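PDB 5M31: appr-1-p processing domain protein from Thermus aquaticus Y51MC23, which is a macro domain protein, a compact alpha/beta fold in which helices pack around a central, mostly parallel beta sheet. Local coordinates for residues A[107-110]-A[111-115]; A[131-135]-A[136-140]. All coordinates share one frame; numbering follows the deposited sequence. Where two conformers were deposited one is given.

Interaction 1 (A[107-110]-A[111-115]); sequences KDLV and CRIQE
Leu109 turns its CG away from its own backbone N (chi1 -179°), whereas one turn further on Ile113 carries CG1 on the side of its backbone N (chi1 -71°) and runs on extended to CD1. The two torsions bring the branches together: CD1 of Ile113 crosses Leu109 at a slant and meets its CG at 3.9 Å. CG1 of Ile113 also rests on the carbonyl O of Leu109, at 3.1 Å, the same oxygen that accepts the N-H of Ile113. Val110 and Gln114 repeat the spacing on another side of the helix, lying side by side and pointing the same way, with CG1 of Val110 3.9 Å from OE1 of Gln114. Four successive i to i+4 backbone bonds hold these pairs in step, from Cys111 N to Lys107 O through Gln114 N to Val110 O, the last 3.0 Å long. On the polar side Asp108 keeps OD1 3.7 Å from CB of Cys111, while its OD2 accepts a hydrogen bond from the backbone N of Ile70. Helix 99-116 thus sets Leu109 and Ile113 against the sheet, on Phe85 of strand 83-88 and Ile121 of strand 120-123, and Val110 against Leu146 of helix 135-146 and Leu149 beyond it.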
# COMPACT_ATOMS: atom_id res chain seq x y z
N LYS A 107 -8.26 7.08 -0.16
CA LYS A 107 -9.09 7.57 0.91
C LYS A 107 -8.89 6.71 2.16
O LYS A 107 -8.74 7.25 3.28
CB LYS A 107 -10.58 7.58 0.50
CG LYS A 107 -10.95 8.59 -0.58
CD LYS A 107 -12.45 8.88 -0.58
CE LYS A 107 -12.77 10.22 -1.24
NZ LYS A 107 -12.73 10.19 -2.72
N ASP A 108 -8.89 5.39 2.01
CA ASP A 108 -8.75 4.56 3.19
C ASP A 108 -7.35 4.59 3.73
O ASP A 108 -7.12 4.35 4.90
CB ASP A 108 -9.15 3.14 2.92
CG ASP A 108 -9.56 2.41 4.19
OD1 ASP A 108 -10.28 3.02 5.01
OD2 ASP A 108 -9.08 1.30 4.43
N LEU A 109 -6.39 4.85 2.85
CA LEU A 109 -4.99 4.99 3.30
C LEU A 109 -4.84 6.14 4.28
O LEU A 109 -4.21 6.00 5.34
CB LEU A 109 -4.11 5.19 2.10
CG LEU A 109 -2.60 5.33 2.37
CD1 LEU A 109 -2.09 4.15 3.15
CD2 LEU A 109 -1.91 5.44 1.04
N VAL A 110 -5.44 7.26 3.95
CA VAL A 110 -5.48 8.40 4.84
C VAL A 110 -6.13 7.99 6.16
O VAL A 110 -5.55 8.24 7.25
CB VAL A 110 -6.21 9.58 4.24
CG1 VAL A 110 -6.51 10.68 5.26
CG2 VAL A 110 -5.38 10.11 3.08
N CYS A 111 -7.28 7.32 6.09
CA CYS A 111 -7.96 6.82 7.31
C CYS A 111 -7.05 6.00 8.20
O CYS A 111 -6.99 6.23 9.42
CB CYS A 111 -9.17 5.98 6.93
SG CYS A 111 -10.43 6.97 6.12
N ARG A 112 -6.33 5.03 7.63
CA ARG A 112 -5.54 4.10 8.46
C ARG A 112 -4.31 4.80 9.02
O ARG A 112 -3.91 4.52 10.15
CB ARG A 112 -5.04 2.90 7.67
CG ARG A 112 -6.06 1.79 7.40
CD ARG A 112 -7.20 1.65 8.37
NE ARG A 112 -6.86 0.98 9.62
CZ ARG A 112 -6.73 -0.34 9.77
NH1 ARG A 112 -7.08 -1.14 8.79
NH2 ARG A 112 -6.29 -0.86 10.92
N ILE A 113 -3.71 5.68 8.23
CA ILE A 113 -2.55 6.49 8.71
C ILE A 113 -2.98 7.27 9.95
O ILE A 113 -2.27 7.26 11.02
CB ILE A 113 -2.04 7.41 7.57
CG1 ILE A 113 -1.35 6.55 6.50
CG2 ILE A 113 -1.16 8.52 8.14
CD1 ILE A 113 -1.02 7.36 5.27
N GLN A 114 -4.13 7.91 9.86
CA GLN A 114 -4.63 8.73 10.97
C GLN A 114 -5.01 7.90 12.16
O GLN A 114 -4.60 8.27 13.30
CB GLN A 114 -5.71 9.69 10.44
CG GLN A 114 -4.98 10.67 9.51
CD GLN A 114 -5.73 11.89 9.08
OE1 GLN A 114 -6.95 11.87 8.90
NE2 GLN A 114 -4.96 13.01 8.87
N GLU A 115 -5.71 6.79 11.96
CA GLU A 115 -6.15 5.86 13.04
C GLU A 115 -4.97 5.38 13.85
O GLU A 115 -5.02 5.35 15.10
CB GLU A 115 -6.87 4.62 12.49
CG GLU A 115 -8.30 4.86 12.02
CD GLU A 115 -8.90 3.75 11.19
OE1 GLU A 115 -8.22 2.73 10.85
OE2 GLU A 115 -10.02 3.95 10.68

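Interaction 2 (A[131-135]-A[136-140]); sequences GGLPW and PEVKQ
The N-terminal turn of helix 135-146 starts here, with Pro134 at the N-cap and Trp135 and Pro136 opening the helix. The carbonyl O of Pro134 accepts the N-H of Val138 at 3.1 Å and takes a weak second bond from Glu137 N. Trp135 O receives Lys139 N at 2.7 Å. The indole, with CG anti to the backbone N (chi1 173°), is laid back along the helix beneath Lys139, whose CB stands over the centre of the six-membered ring, 4.0 Å from its centroid and 9° off the normal: a CH-pi contact. CG1 of Val138 approaches CZ3 of the same ring obliquely at 3.9 Å, and CG2 of Val138 meets CB of Leu133 at 3.8 Å. Extended past CG, Lys139 carries NZ out to a water 2.7 Å away, which also takes a weak bond from Trp135 NE1. Glu158 pairs with both ends, by a salt bridge to NZ and a weak hydrogen bond to NE1. The CH-pi packing and the two weak bonds at NE1 probably restrict the indole's rotation, and the carboxylate probably offsets the lysine charge.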
# COMPACT_ATOMS: atom_id res chain seq x y z
N GLY A 131 2.79 -1.09 -18.22
CA GLY A 131 1.59 -1.72 -18.75
C GLY A 131 0.35 -1.54 -17.90
O GLY A 131 -0.74 -1.97 -18.28
N GLY A 132 0.49 -0.89 -16.74
CA GLY A 132 -0.62 -0.70 -15.84
C GLY A 132 -1.29 0.66 -15.97
O GLY A 132 -1.54 1.14 -17.05
N LEU A 133 -1.71 1.23 -14.83
CA LEU A 133 -2.40 2.48 -14.85
C LEU A 133 -1.47 3.62 -15.28
O LEU A 133 -0.28 3.51 -15.11
CB LEU A 133 -2.95 2.78 -13.45
CG LEU A 133 -4.03 1.83 -12.96
CD1 LEU A 133 -4.32 2.09 -11.51
CD2 LEU A 133 -5.31 2.06 -13.76
N PRO A 134 -2.03 4.73 -15.77
CA PRO A 134 -1.20 5.86 -16.19
C PRO A 134 -0.64 6.61 -14.98
O PRO A 134 -1.40 7.13 -14.14
CB PRO A 134 -2.16 6.73 -17.01
CG PRO A 134 -3.51 6.34 -16.57
CD PRO A 134 -3.45 4.92 -16.13
N TRP A 135 0.69 6.65 -14.89
CA TRP A 135 1.34 7.21 -13.72
C TRP A 135 1.02 8.68 -13.45
O TRP A 135 0.73 9.02 -12.31
CB TRP A 135 2.84 6.98 -13.81
CG TRP A 135 3.68 7.61 -12.77
CD1 TRP A 135 4.73 8.44 -12.96
CD2 TRP A 135 3.54 7.46 -11.34
NE1 TRP A 135 5.28 8.82 -11.74
CE2 TRP A 135 4.58 8.21 -10.73
CE3 TRP A 135 2.66 6.74 -10.53
CZ2 TRP A 135 4.74 8.27 -9.34
CZ3 TRP A 135 2.80 6.83 -9.15
CH2 TRP A 135 3.85 7.58 -8.57
N PRO A 136 0.93 9.52 -14.51
CA PRO A 136 0.60 10.93 -14.22
C PRO A 136 -0.70 11.09 -13.41
O PRO A 136 -0.75 11.90 -12.48
CB PRO A 136 0.44 11.54 -15.62
CG PRO A 136 1.37 10.76 -16.48
CD PRO A 136 1.47 9.36 -15.89
N GLU A 137 -1.71 10.31 -13.75
CA GLU A 137 -3.01 10.39 -13.11
C GLU A 137 -2.96 9.79 -11.73
O GLU A 137 -3.52 10.37 -10.79
CB GLU A 137 -4.05 9.66 -13.95
CG GLU A 137 -4.36 10.35 -15.29
CD GLU A 137 -5.21 11.63 -15.16
OE1 GLU A 137 -5.74 11.93 -14.04
OE2 GLU A 137 -5.38 12.33 -16.19
N VAL A 138 -2.24 8.68 -11.57
CA VAL A 138 -2.08 8.06 -10.24
C VAL A 138 -1.29 9.00 -9.34
O VAL A 138 -1.67 9.22 -8.17
CB VAL A 138 -1.44 6.66 -10.31
CG1 VAL A 138 -1.08 6.14 -8.93
CG2 VAL A 138 -2.39 5.69 -11.04
N LYS A 139 -0.16 9.54 -9.86
CA LYS A 139 0.64 10.50 -9.09
C LYS A 139 -0.23 11.68 -8.62
O LYS A 139 -0.20 12.03 -7.45
CB LYS A 139 1.84 11.02 -9.93
CG LYS A 139 2.82 11.89 -9.14
CD LYS A 139 4.02 12.31 -10.02
CE LYS A 139 5.10 12.98 -9.19
NZ LYS A 139 6.44 13.10 -9.88
N GLN A 140 -1.10 12.18 -9.49
CA GLN A 140 -1.97 13.30 -9.17
C GLN A 140 -2.92 12.96 -8.02
O GLN A 140 -3.08 13.73 -7.07
CB GLN A 140 -2.77 13.70 -10.39
CG GLN A 140 -3.52 15.03 -10.26
CD GLN A 140 -4.92 14.87 -9.67
OE1 GLN A 140 -5.36 15.70 -8.85
NE2 GLN A 140 -5.64 13.84 -10.11
O HOH W 1 7.23 11.48 -11.94

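Overall arrangement
Interaction 1 lies within helix 99-116, toward its C-terminal end, and interaction 2 begins helix 135-146; their centres are 21 Å apart and their nearest atoms about 10 Å, with no touch. The two helices are nonetheless neighbours: Val110 of 107-110 reaches Leu146, and Leu133, Pro134, Glu137 and Val138 of 131-140 touch Val102 or Met99. Interaction 1 is partly buried, its branched aliphatic side turned to the sheet and its polar residues exposed or partly exposed. Interaction 2 is a surface contact that combines a CH-pi contact and a bridging water, with salt bridges leading out to Glu158 and Arg141 and Val138 as its buried member. Both carry i to i+4 bonds, mid-helix in the first and at a helix start in the second.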